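Local coordinates for alanine racemase (Corynebacterium glutamicum, PDB 2DY3), which belongs to the alanine racemase family, joining a TIM-barrel domain to a beta-rich C-terminal domain and binding pyridoxal-5'-phosphate, at residues 2-7 / 354-359; 238-243 / 270-275; 114-119 / 149-154. All blocks are in the same frame, centred on the assembly; numbering follows the deposited sequence.

Interaction 1 (2-7 / 354-359); sequences NLLTTK and GRTVRA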
ATOM      1  N   ASN B   2      14.055   3.058  12.988  1.00 28.14           N
ATOM      2  CA  ASN B   2      12.836   3.393  12.264  1.00 25.93           C
ATOM      3  C   ASN B   2      11.624   3.516  13.182  1.00 23.81           C
ATOM      4  O   ASN B   2      11.429   2.703  14.081  1.00 22.68           O
ATOM      5  CB  ASN B   2      12.587   2.345  11.183  1.00 28.29           C
ATOM      6  CG  ASN B   2      13.658   2.363  10.119  1.00 30.85           C
ATOM      7  OD1 ASN B   2      13.930   3.406   9.520  1.00 30.63           O
ATOM      8  ND2 ASN B   2      14.281   1.213   9.878  1.00 32.24           N
ATOM      9  N   LEU B   3      10.805   4.533  12.937  1.00 22.23           N
ATOM     10  CA  LEU B   3       9.623   4.783  13.760  1.00 21.65           C
ATOM     11  C   LEU B   3       8.420   3.912  13.412  1.00 20.36           C
ATOM     12  O   LEU B   3       7.494   3.778  14.208  1.00 22.24           O
ATOM     13  CB  LEU B   3       9.215   6.254  13.642  1.00 20.23           C
ATOM     14  CG  LEU B   3      10.260   7.308  14.022  1.00 21.65           C
ATOM     15  CD1 LEU B   3       9.766   8.690  13.592  1.00 19.03           C
ATOM     16  CD2 LEU B   3      10.521   7.261  15.518  1.00 20.33           C
ATOM     17  N   LEU B   4       8.428   3.327  12.223  1.00 18.36           N
ATOM     18  CA  LEU B   4       7.310   2.506  11.784  1.00 16.47           C
ATOM     19  C   LEU B   4       7.802   1.234  11.104  1.00 15.91           C
ATOM     20  O   LEU B   4       8.492   1.289  10.090  1.00 18.15           O
ATOM     21  CB  LEU B   4       6.438   3.313  10.820  1.00 13.44           C
ATOM     22  CG  LEU B   4       5.163   2.642  10.316  1.00 13.03           C
ATOM     23  CD1 LEU B   4       4.261   2.318  11.505  1.00 11.98           C
ATOM     24  CD2 LEU B   4       4.456   3.569   9.329  1.00  8.96           C
ATOM     25  N   THR B   5       7.432   0.083  11.644  1.00 15.29           N
ATOM     26  CA  THR B   5       7.894  -1.168  11.062  1.00 16.89           C
ATOM     27  C   THR B   5       6.930  -2.330  11.230  1.00 17.31           C
ATOM     28  O   THR B   5       5.960  -2.260  11.986  1.00 17.27           O
ATOM     29  CB  THR B   5       9.221  -1.614  11.711  1.00 18.14           C
ATOM     30  OG1 THR B   5       8.953  -2.132  13.018  1.00 17.94           O
ATOM     31  CG2 THR B   5      10.188  -0.438  11.852  1.00 17.62           C
ATOM     32  N   THR B   6       7.207  -3.399  10.495  1.00 17.28           N
ATOM     33  CA  THR B   6       6.449  -4.630  10.606  1.00 18.23           C
ATOM     34  C   THR B   6       7.503  -5.657  11.001  1.00 19.82           C
ATOM     35  O   THR B   6       8.549  -5.753  10.356  1.00 21.19           O
ATOM     36  CB  THR B   6       5.809  -5.069   9.274  1.00 19.57           C
ATOM     37  OG1 THR B   6       6.790  -5.023   8.227  1.00 21.47           O
ATOM     38  CG2 THR B   6       4.623  -4.177   8.929  1.00 18.49           C
ATOM     39  N   LYS B   7       7.252  -6.385  12.083  1.00 19.90           N
ATOM     40  CA  LYS B   7       8.176  -7.419  12.541  1.00 21.49           C
ATOM     41  C   LYS B   7       7.720  -8.719  11.914  1.00 21.39           C
ATOM     42  O   LYS B   7       6.584  -9.136  12.122  1.00 20.86           O
ATOM     43  CB  LYS B   7       8.114  -7.605  14.057  1.00 22.95           C
ATOM     44  CG  LYS B   7       8.814  -6.571  14.908  1.00 29.10           C
ATOM     45  CD  LYS B   7       8.702  -6.995  16.370  1.00 30.15           C
ATOM     46  CE  LYS B   7       9.498  -6.101  17.305  1.00 35.51           C
ATOM     47  NZ  LYS B   7       9.357  -6.543  18.729  1.00 33.46           N
ATOM     48  N   GLY B 354       3.994   2.305   2.666  1.00 15.93           N
ATOM     49  CA  GLY B 354       4.598   3.623   2.800  1.00 14.62           C
ATOM     50  C   GLY B 354       5.923   3.676   3.539  1.00 16.17           C
ATOM     51  O   GLY B 354       6.905   3.065   3.113  1.00 15.96           O
ATOM     52  N   ARG B 355       5.962   4.413   4.648  1.00 16.18           N
ATOM     53  CA  ARG B 355       7.187   4.544   5.429  1.00 16.14           C
ATOM     54  C   ARG B 355       7.492   3.298   6.262  1.00 16.97           C
ATOM     55  O   ARG B 355       8.588   3.162   6.808  1.00 19.39           O
ATOM     56  CB  ARG B 355       7.109   5.773   6.343  1.00 13.46           C
ATOM     57  CG  ARG B 355       7.461   7.114   5.664  1.00 14.32           C
ATOM     58  CD  ARG B 355       6.491   7.488   4.545  1.00 12.17           C
ATOM     59  NE  ARG B 355       5.144   7.773   5.037  1.00 13.26           N
ATOM     60  CZ  ARG B 355       4.691   8.982   5.348  1.00 13.25           C
ATOM     61  NH1 ARG B 355       5.477  10.046   5.223  1.00 17.06           N
ATOM     62  NH2 ARG B 355       3.438   9.131   5.769  1.00 14.01           N
ATOM     63  N   THR B 356       6.526   2.389   6.351  1.00 17.60           N
ATOM     64  CA  THR B 356       6.702   1.160   7.118  1.00 16.99           C
ATOM     65  C   THR B 356       7.907   0.365   6.622  1.00 17.32           C
ATOM     66  O   THR B 356       8.001   0.041   5.441  1.00 16.65           O
ATOM     67  CB  THR B 356       5.474   0.236   7.007  1.00 17.42           C
ATOM     68  OG1 THR B 356       5.335  -0.206   5.650  1.00 27.63           O
ATOM     69  CG2 THR B 356       4.219   0.957   7.411  1.00 14.75           C
ATOM     70  N   VAL B 357       8.819   0.040   7.529  1.00 16.82           N
ATOM     71  CA  VAL B 357       9.998  -0.734   7.164  1.00 19.64           C
ATOM     72  C   VAL B 357       9.828  -2.164   7.660  1.00 19.43           C
ATOM     73  O   VAL B 357       9.336  -2.397   8.763  1.00 18.64           O
ATOM     74  CB  VAL B 357      11.280  -0.133   7.772  1.00 20.69           C
ATOM     75  CG1 VAL B 357      12.477  -0.999   7.415  1.00 21.98           C
ATOM     76  CG2 VAL B 357      11.476   1.278   7.256  1.00 21.22           C
ATOM     77  N   ARG B 358      10.240  -3.120   6.842  1.00 19.03           N
ATOM     78  CA  ARG B 358      10.106  -4.523   7.193  1.00 19.94           C
ATOM     79  C   ARG B 358      11.340  -5.048   7.930  1.00 20.17           C
ATOM     80  O   ARG B 358      12.462  -4.947   7.430  1.00 21.75           O
ATOM     81  CB  ARG B 358       9.848  -5.328   5.914  1.00 21.79           C
ATOM     82  CG  ARG B 358       9.471  -6.772   6.114  1.00 26.32           C
ATOM     83  CD  ARG B 358       9.138  -7.449   4.779  1.00 28.52           C
ATOM     84  NE  ARG B 358       7.874  -6.994   4.197  1.00 28.49           N
ATOM     85  CZ  ARG B 358       7.767  -6.341   3.039  1.00 28.65           C
ATOM     86  NH1 ARG B 358       8.849  -6.055   2.328  1.00 28.76           N
ATOM     87  NH2 ARG B 358       6.576  -5.981   2.586  1.00 26.03           N
ATOM     88  N   ALA B 359      11.126  -5.594   9.126  1.00 18.86           N
ATOM     89  CA  ALA B 359      12.209  -6.155   9.931  1.00 18.85           C
ATOM     90  C   ALA B 359      11.917  -7.625  10.227  1.00 21.02           C
ATOM     91  O   ALA B 359      10.793  -7.995  10.583  1.00 20.62           O
ATOM     92  CB  ALA B 359      12.362  -5.383  11.223  1.00 17.87           C
TER
HETATM   93  O   HOH W   1       9.797   3.830   9.794  1.00 14.76           O
HETATM   94  O   HOH W   2       5.461  -5.898   5.839  1.00 23.11           O

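Interaction 2 (238-243 / 270-275); sequences WEAKVS and VVPAGY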
ATOM      1  N   TRP B 238       2.659  -5.128  13.389  1.00 13.36           N
ATOM      2  CA  TRP B 238       2.809  -3.769  12.859  1.00 15.33           C
ATOM      3  C   TRP B 238       2.889  -2.865  14.084  1.00 16.60           C
ATOM      4  O   TRP B 238       1.971  -2.840  14.902  1.00 16.61           O
ATOM      5  CB  TRP B 238       1.594  -3.402  11.987  1.00 13.32           C
ATOM      6  CG  TRP B 238       1.765  -2.159  11.132  1.00 13.24           C
ATOM      7  CD1 TRP B 238       2.941  -1.633  10.673  1.00 12.86           C
ATOM      8  CD2 TRP B 238       0.721  -1.350  10.568  1.00 13.05           C
ATOM      9  NE1 TRP B 238       2.694  -0.557   9.861  1.00 13.98           N
ATOM     10  CE2 TRP B 238       1.341  -0.361   9.775  1.00 14.93           C
ATOM     11  CE3 TRP B 238      -0.677  -1.370  10.652  1.00 13.45           C
ATOM     12  CZ2 TRP B 238       0.611   0.600   9.068  1.00 14.68           C
ATOM     13  CZ3 TRP B 238      -1.400  -0.416   9.950  1.00 14.15           C
ATOM     14  CH2 TRP B 238      -0.755   0.556   9.168  1.00 12.67           C
ATOM     15  N   GLU B 239       3.990  -2.131  14.220  1.00 17.76           N
ATOM     16  CA  GLU B 239       4.166  -1.265  15.379  1.00 20.71           C
ATOM     17  C   GLU B 239       4.899   0.038  15.073  1.00 21.40           C
ATOM     18  O   GLU B 239       5.744   0.111  14.176  1.00 21.18           O
ATOM     19  CB  GLU B 239       4.913  -2.022  16.488  1.00 22.48           C
ATOM     20  CG  GLU B 239       6.357  -2.357  16.156  1.00 27.04           C
ATOM     21  CD  GLU B 239       6.996  -3.320  17.154  1.00 29.94           C
ATOM     22  OE1 GLU B 239       8.220  -3.540  17.070  1.00 30.12           O
ATOM     23  OE2 GLU B 239       6.276  -3.865  18.017  1.00 33.01           O
ATOM     24  N   ALA B 240       4.569   1.065  15.843  1.00 19.81           N
ATOM     25  CA  ALA B 240       5.180   2.372  15.674  1.00 21.03           C
ATOM     26  C   ALA B 240       5.656   2.898  17.014  1.00 21.56           C
ATOM     27  O   ALA B 240       5.207   2.454  18.069  1.00 23.35           O
ATOM     28  CB  ALA B 240       4.170   3.342  15.063  1.00 19.00           C
ATOM     29  N   LYS B 241       6.585   3.838  16.968  1.00 22.68           N
ATOM     30  CA  LYS B 241       7.093   4.445  18.179  1.00 21.11           C
ATOM     31  C   LYS B 241       6.428   5.812  18.279  1.00 19.86           C
ATOM     32  O   LYS B 241       6.422   6.578  17.310  1.00 17.53           O
ATOM     33  CB  LYS B 241       8.615   4.570  18.100  1.00 24.94           C
ATOM     34  CG  LYS B 241       9.299   3.212  17.985  1.00 27.39           C
ATOM     35  CD  LYS B 241      10.768   3.278  18.353  1.00 32.00           C
ATOM     36  CE  LYS B 241      11.347   1.877  18.503  1.00 32.66           C
ATOM     37  NZ  LYS B 241      12.788   1.898  18.875  1.00 35.85           N
ATOM     38  N   VAL B 242       5.848   6.101  19.439  1.00 17.02           N
ATOM     39  CA  VAL B 242       5.177   7.371  19.664  1.00 15.76           C
ATOM     40  C   VAL B 242       6.153   8.519  19.449  1.00 17.03           C
ATOM     41  O   VAL B 242       7.235   8.543  20.035  1.00 17.72           O
ATOM     42  CB  VAL B 242       4.607   7.441  21.098  1.00 16.24           C
ATOM     43  CG1 VAL B 242       3.906   8.785  21.323  1.00 13.22           C
ATOM     44  CG2 VAL B 242       3.643   6.282  21.323  1.00 14.12           C
ATOM     45  N   SER B 243       5.771   9.469  18.605  1.00 16.31           N
ATOM     46  CA  SER B 243       6.638  10.602  18.314  1.00 17.82           C
ATOM     47  C   SER B 243       6.514  11.708  19.349  1.00 18.84           C
ATOM     48  O   SER B 243       7.501  12.348  19.706  1.00 19.39           O
ATOM     49  CB  SER B 243       6.310  11.165  16.933  1.00 18.69           C
ATOM     50  OG  SER B 243       4.967  11.607  16.878  1.00 17.97           O
ATOM     51  N   VAL B 270       0.956  10.894  19.700  1.00 15.61           N
ATOM     52  CA  VAL B 270       0.983  10.862  18.249  1.00 15.86           C
ATOM     53  C   VAL B 270       1.804   9.664  17.796  1.00 15.06           C
ATOM     54  O   VAL B 270       2.917   9.459  18.268  1.00 14.00           O
ATOM     55  CB  VAL B 270       1.615  12.149  17.680  1.00 16.39           C
ATOM     56  CG1 VAL B 270       1.588  12.118  16.158  1.00 17.28           C
ATOM     57  CG2 VAL B 270       0.851  13.369  18.193  1.00 17.71           C
ATOM     58  N   VAL B 271       1.245   8.845  16.912  1.00 16.51           N
ATOM     59  CA  VAL B 271       1.990   7.705  16.402  1.00 16.78           C
ATOM     60  C   VAL B 271       2.214   7.958  14.917  1.00 16.56           C
ATOM     61  O   VAL B 271       1.277   8.218  14.166  1.00 18.16           O
ATOM     62  CB  VAL B 271       1.248   6.361  16.677  1.00 18.49           C
ATOM     63  CG1 VAL B 271      -0.168   6.635  17.125  1.00 21.46           C
ATOM     64  CG2 VAL B 271       1.287   5.467  15.457  1.00 19.98           C
ATOM     65  N   PRO B 272       3.481   7.924  14.490  1.00 16.06           N
ATOM     66  CA  PRO B 272       3.964   8.143  13.125  1.00 16.07           C
ATOM     67  C   PRO B 272       3.507   7.157  12.056  1.00 15.77           C
ATOM     68  O   PRO B 272       4.327   6.482  11.440  1.00 14.08           O
ATOM     69  CB  PRO B 272       5.485   8.143  13.300  1.00 16.25           C
ATOM     70  CG  PRO B 272       5.677   7.136  14.371  1.00 13.73           C
ATOM     71  CD  PRO B 272       4.594   7.526  15.370  1.00 15.45           C
ATOM     72  N   ALA B 273       2.198   7.092  11.837  1.00 17.23           N
ATOM     73  CA  ALA B 273       1.618   6.222  10.817  1.00 16.18           C
ATOM     74  C   ALA B 273       0.314   6.863  10.338  1.00 16.09           C
ATOM     75  O   ALA B 273      -0.547   7.189  11.160  1.00 15.20           O
ATOM     76  CB  ALA B 273       1.352   4.838  11.392  1.00 18.14           C
ATOM     77  N   GLY B 274       0.185   7.051   9.019  1.00 13.40           N
ATOM     78  CA  GLY B 274      -1.008   7.661   8.442  1.00 14.29           C
ATOM     79  C   GLY B 274      -1.558   6.871   7.257  1.00 15.19           C
ATOM     80  O   GLY B 274      -1.055   5.788   6.959  1.00 16.45           O
ATOM     81  N   TYR B 275      -2.574   7.388   6.567  1.00 16.01           N
ATOM     82  CA  TYR B 275      -3.133   6.632   5.446  1.00 14.41           C
ATOM     83  C   TYR B 275      -2.141   6.381   4.322  1.00 17.84           C
ATOM     84  O   TYR B 275      -2.354   5.499   3.489  1.00 18.75           O
ATOM     85  CB  TYR B 275      -4.419   7.271   4.890  1.00 12.69           C
ATOM     86  CG  TYR B 275      -4.353   8.734   4.517  1.00 12.30           C
ATOM     87  CD1 TYR B 275      -4.736   9.721   5.416  1.00 11.80           C
ATOM     88  CD2 TYR B 275      -3.928   9.129   3.253  1.00 13.30           C
ATOM     89  CE1 TYR B 275      -4.699  11.060   5.067  1.00 11.33           C
ATOM     90  CE2 TYR B 275      -3.881  10.460   2.895  1.00 10.81           C
ATOM     91  CZ  TYR B 275      -4.272  11.423   3.805  1.00 12.80           C
ATOM     92  OH  TYR B 275      -4.256  12.747   3.443  1.00 13.81           O
TER

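Interaction 3 (114-119 / 149-154); sequences AEHIRV and HIEVTG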
ATOM      1  N   ALA B 114       8.801 -23.768 -27.858  1.00 25.00           N
ATOM      2  CA  ALA B 114       9.685 -24.029 -26.733  1.00 27.00           C
ATOM      3  C   ALA B 114       9.679 -25.541 -26.559  1.00 29.31           C
ATOM      4  O   ALA B 114       8.674 -26.192 -26.836  1.00 29.06           O
ATOM      5  CB  ALA B 114       9.161 -23.349 -25.476  1.00 26.54           C
ATOM      6  N   GLU B 115      10.798 -26.090 -26.103  1.00 32.83           N
ATOM      7  CA  GLU B 115      10.947 -27.532 -25.919  1.00 36.10           C
ATOM      8  C   GLU B 115       9.853 -28.231 -25.117  1.00 35.97           C
ATOM      9  O   GLU B 115       9.143 -29.088 -25.648  1.00 36.52           O
ATOM     10  CB  GLU B 115      12.316 -27.831 -25.295  1.00 39.87           C
ATOM     11  CG  GLU B 115      12.666 -26.926 -24.119  1.00 46.99           C
ATOM     12  CD  GLU B 115      14.057 -27.181 -23.564  1.00 50.47           C
ATOM     13  OE1 GLU B 115      14.287 -28.272 -22.999  1.00 53.36           O
ATOM     14  OE2 GLU B 115      14.922 -26.287 -23.697  1.00 51.84           O
ATOM     15  N   HIS B 116       9.715 -27.877 -23.843  1.00 35.38           N
ATOM     16  CA  HIS B 116       8.712 -28.517 -22.991  1.00 34.55           C
ATOM     17  C   HIS B 116       8.036 -27.520 -22.052  1.00 31.78           C
ATOM     18  O   HIS B 116       8.620 -27.089 -21.061  1.00 32.18           O
ATOM     19  CB  HIS B 116       9.381 -29.639 -22.194  1.00 38.32           C
ATOM     20  CG  HIS B 116       8.502 -30.257 -21.156  1.00 42.76           C
ATOM     21  ND1 HIS B 116       8.184 -29.619 -19.977  1.00 45.70           N
ATOM     22  CD2 HIS B 116       7.886 -31.461 -21.111  1.00 44.28           C
ATOM     23  CE1 HIS B 116       7.412 -30.405 -19.250  1.00 45.51           C
ATOM     24  NE2 HIS B 116       7.215 -31.529 -19.915  1.00 44.97           N
ATOM     25  N   ILE B 117       6.791 -27.175 -22.364  1.00 26.80           N
ATOM     26  CA  ILE B 117       6.032 -26.202 -21.586  1.00 23.66           C
ATOM     27  C   ILE B 117       5.074 -26.819 -20.562  1.00 21.46           C
ATOM     28  O   ILE B 117       4.124 -27.507 -20.931  1.00 18.70           O
ATOM     29  CB  ILE B 117       5.223 -25.284 -22.536  1.00 23.36           C
ATOM     30  CG1 ILE B 117       6.168 -24.618 -23.537  1.00 20.93           C
ATOM     31  CG2 ILE B 117       4.465 -24.234 -21.739  1.00 22.35           C
ATOM     32  CD1 ILE B 117       5.462 -23.968 -24.706  1.00 20.77           C
ATOM     33  N   ARG B 118       5.332 -26.566 -19.280  1.00 19.20           N
ATOM     34  CA  ARG B 118       4.479 -27.081 -18.209  1.00 18.20           C
ATOM     35  C   ARG B 118       3.303 -26.130 -17.985  1.00 17.34           C
ATOM     36  O   ARG B 118       3.492 -24.934 -17.746  1.00 16.98           O
ATOM     37  CB  ARG B 118       5.275 -27.227 -16.900  1.00 17.29           C
ATOM     38  CG  ARG B 118       6.135 -28.501 -16.810  1.00 18.88           C
ATOM     39  CD  ARG B 118       7.122 -28.450 -15.645  1.00 15.58           C
ATOM     40  NE  ARG B 118       6.457 -28.319 -14.348  1.00 18.69           N
ATOM     41  CZ  ARG B 118       5.877 -29.321 -13.692  1.00 18.69           C
ATOM     42  NH1 ARG B 118       5.879 -30.547 -14.202  1.00 22.27           N
ATOM     43  NH2 ARG B 118       5.282 -29.092 -12.531  1.00 19.55           N
ATOM     44  N   VAL B 119       2.092 -26.665 -18.075  1.00 14.83           N
ATOM     45  CA  VAL B 119       0.898 -25.864 -17.869  1.00 16.83           C
ATOM     46  C   VAL B 119      -0.077 -26.550 -16.915  1.00 16.89           C
ATOM     47  O   VAL B 119      -0.046 -27.771 -16.731  1.00 17.59           O
ATOM     48  CB  VAL B 119       0.145 -25.590 -19.205  1.00 17.27           C
ATOM     49  CG1 VAL B 119       1.048 -24.882 -20.191  1.00 18.84           C
ATOM     50  CG2 VAL B 119      -0.365 -26.894 -19.789  1.00 19.67           C
ATOM     51  N   HIS B 149       4.954 -30.417 -27.462  1.00 28.12           N
ATOM     52  CA  HIS B 149       5.776 -29.668 -26.517  1.00 24.46           C
ATOM     53  C   HIS B 149       5.092 -29.226 -25.229  1.00 23.20           C
ATOM     54  O   HIS B 149       5.745 -28.702 -24.338  1.00 22.58           O
ATOM     55  CB  HIS B 149       6.352 -28.438 -27.211  1.00 25.98           C
ATOM     56  CG  HIS B 149       5.314 -27.445 -27.633  1.00 24.55           C
ATOM     57  ND1 HIS B 149       4.249 -27.778 -28.443  1.00 24.71           N
ATOM     58  CD2 HIS B 149       5.189 -26.124 -27.371  1.00 24.92           C
ATOM     59  CE1 HIS B 149       3.515 -26.702 -28.665  1.00 25.60           C
ATOM     60  NE2 HIS B 149       4.064 -25.684 -28.026  1.00 21.84           N
ATOM     61  N   ILE B 150       3.786 -29.431 -25.120  1.00 21.53           N
ATOM     62  CA  ILE B 150       3.074 -29.015 -23.917  1.00 21.78           C
ATOM     63  C   ILE B 150       2.745 -30.166 -22.976  1.00 19.90           C
ATOM     64  O   ILE B 150       2.197 -31.173 -23.395  1.00 16.98           O
ATOM     65  CB  ILE B 150       1.751 -28.308 -24.268  1.00 24.30           C
ATOM     66  CG1 ILE B 150       2.034 -26.987 -24.984  1.00 24.45           C
ATOM     67  CG2 ILE B 150       0.942 -28.071 -23.013  1.00 23.61           C
ATOM     68  CD1 ILE B 150       0.786 -26.275 -25.414  1.00 25.58           C
ATOM     69  N   GLU B 151       3.090 -30.018 -21.701  1.00 20.41           N
ATOM     70  CA  GLU B 151       2.772 -31.055 -20.730  1.00 21.37           C
ATOM     71  C   GLU B 151       1.760 -30.521 -19.721  1.00 19.78           C
ATOM     72  O   GLU B 151       2.072 -29.641 -18.920  1.00 18.60           O
ATOM     73  CB  GLU B 151       4.013 -31.525 -19.970  1.00 23.75           C
ATOM     74  CG  GLU B 151       3.661 -32.616 -18.956  1.00 30.20           C
ATOM     75  CD  GLU B 151       4.717 -32.843 -17.885  1.00 32.59           C
ATOM     76  OE1 GLU B 151       4.452 -33.649 -16.967  1.00 36.95           O
ATOM     77  OE2 GLU B 151       5.803 -32.230 -17.952  1.00 32.73           O
ATOM     78  N   VAL B 152       0.543 -31.042 -19.774  1.00 18.81           N
ATOM     79  CA  VAL B 152      -0.486 -30.621 -18.846  1.00 19.42           C
ATOM     80  C   VAL B 152      -0.236 -31.391 -17.557  1.00 20.68           C
ATOM     81  O   VAL B 152      -0.504 -32.586 -17.479  1.00 21.74           O
ATOM     82  CB  VAL B 152      -1.890 -30.947 -19.385  1.00 21.21           C
ATOM     83  CG1 VAL B 152      -2.943 -30.603 -18.345  1.00 21.25           C
ATOM     84  CG2 VAL B 152      -2.140 -30.170 -20.672  1.00 19.33           C
ATOM     85  N   THR B 153       0.289 -30.703 -16.552  1.00 19.52           N
ATOM     86  CA  THR B 153       0.599 -31.331 -15.275  1.00 20.81           C
ATOM     87  C   THR B 153      -0.636 -31.614 -14.430  1.00 19.14           C
ATOM     88  O   THR B 153      -0.579 -32.401 -13.480  1.00 16.86           O
ATOM     89  CB  THR B 153       1.548 -30.460 -14.446  1.00 22.31           C
ATOM     90  OG1 THR B 153       1.922 -31.175 -13.262  1.00 31.90           O
ATOM     91  CG2 THR B 153       0.862 -29.149 -14.052  1.00 16.49           C
ATOM     92  N   GLY B 154      -1.742 -30.963 -14.778  1.00 17.27           N
ATOM     93  CA  GLY B 154      -2.988 -31.155 -14.055  1.00 16.71           C
ATOM     94  C   GLY B 154      -3.918 -29.966 -14.222  1.00 17.62           C
ATOM     95  O   GLY B 154      -3.719 -29.129 -15.107  1.00 17.16           O
TER
HETATM   96  O   HOH W   3       8.019 -32.021 -16.199  1.00 37.37           O

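Interaction 1 (2-7 / 354-359)
The flat amide of Asn2 is laid against the branched end of Val357, both methyls of the valine lying to one side of the amide plane; ND2 stands 3.8 Å from Val357 CG1 and from CG2, and the two side chains are roughly perpendicular. Leu4 and Thr356 instead lie alongside each other with their branches directed alike. Leucine CG is anti to its backbone nitrogen (chi1 -176°), and with chi2 at 60° this brings Leu4 CD2 to 3.2 Å from Thr356 CG2, tighter than ordinary van der Waals contact. Trp238 of the neighbouring strand packs against both residues.

Beyond them the backbones pair as parallel strands. Val357 N gives its proton to Leu4 O at 2.9 Å, Thr6 N to Val357 O, and Ala359 N to Thr6 O, the last donor almost in line with the carbonyl. Thr5, Val357, Lys7 and Ala359 share one face of the sheet, Thr6 and Arg358 the other. On that second face Thr6 OG1 lies 3.5 Å from Arg358 CA, and a water 2.9 Å from Thr6 OG1 reaches Arg358 NE through a weak bond. At the loop end a second water accepts from Leu4 N at 2.8 Å and donates to Arg355 O, extending the pairing where no direct bond spans the gap.

The guanidinium of Arg355 leads away from strand 4-8 into salt bridges with Asp277 and Asp305 of its own chain and with Glu64 of the second subunit, while Arg358 NH2 bonds to Asn39 O. Main-chain amides and small side chains thus join the two chain ends, and the charged groups tie this edge to its surroundings and across the dimer.

Interaction 2 (238-243 / 270-275)
Val270 O is the polar focus on which Ser243 and Val242 converge. The backbone Ser243 N donates to Val270 O at 2.9 Å, nearly straight down the carbonyl bond, and Val242 CA adds a CA-H...O contact to Val270 O at 3.4 Å. Ser243 OG also lies 3.3 Å from Val270 O, although its proton has another acceptor within reach. The serine hydroxyl occupies the position between backbone nitrogen and carbonyl carbon (chi1 60°), which also lays OG against the side of the valine, 3.5 Å from Val270 CB.

Further along, the meeting becomes apolar. Ala240 CB touches Val271 CG2 at 3.6 Å, with Pro272 CG on the same methyl at 4.1 Å. The nearly eclipsed torsion of Val271 (chi1 12°) suggests some strain in this valine, which also packs on Phe307 and Ile309 of the adjoining strand.

Pro272 then ends the pairing: it is the centre of an inverse gamma turn, closed by the bond from Ala273 N to Val271 O at 2.7 Å, and the chain swings away from strand 236-247. Past the turn, Gly274 N is held by Asp277, and the second subunit packs on this region through Ile81 against Pro272 and Tyr346, a residue of the pyridoxal-5'-phosphate pocket, against Tyr275. Antiparallel strands parting at a proline turn here form part of the beta-rich C-terminal domain of the alanine racemase fold, at its dimer interface.

Interaction 3 (114-119 / 149-154)
His116 and Glu151 both carry CG anti to the backbone nitrogen (chi1 173° and -180°), and these torsions bring the imidazole over to the glutamate of the neighbouring strand. The carboxylate comes at the ring edge with its plane turned 68° from the ring. The weak bond from His116 NE2 to Glu151 OE2 is modelled at 2.5 Å, but crowding makes the place of OE2 less sure. The same caution holds for the water that, as modelled, links Glu151 OE2 to Arg118 NH1, and for the gap between these opposite charges, which as modelled is too wide for a salt bridge. Arg118 NH2 is instead claimed by Asp97 and Glu76 from the next strands of the sheet.

Beneath this charged face runs a parallel ladder: Ile117 N to His149 O at 2.7 Å, Glu151 N to Ile117 O at 2.8 Å, Val119 N to Glu151 O at 3.1 Å and Thr153 N to Val119 O at 3.0 Å. It closes the beta-alpha-beta unit in which helix 134-146 connects strands 117-122 and 150-156, the repeating crossover of a TIM barrel.

The other face is apolar. Val119 CG2 meets Ile150 CG2 at 3.7 Å and Val152 CG2 at 3.8 Å, and Leu109 of helix 103-110 packs over Val119 and Ile150. At the loop end Ile150 CG1 sits above the centre of the His149 ring, while Ile117 CD1 approaches His149 CD2 to 3.4 Å. The ring's NE2 reaches back to Leu109 O in a weak bond.

Overall arrangement
Interactions 1 and 2 are neighbours, their centres about 10 Å apart in one mixed sheet, where strand 4-8 lies between strands 236-247 and 357-360. Probable backbone hydrogen bonds from the amides of Lys241 and Glu239 to the carbonyls of Leu3 and Thr5 join them, and both touch the second subunit. Interaction 3 stands alone in the parallel sheet of the barrel, its centre about 42 Å and 49 Å from theirs, on the opposite side of the chain's centre. Along the chain, interaction 1 encloses the other two, and interaction 3 closes before interaction 2 opens. The start of the chain is therefore built into the C-terminal beta domain before the barrel begins, so that the two domains are tied by more than one crossing.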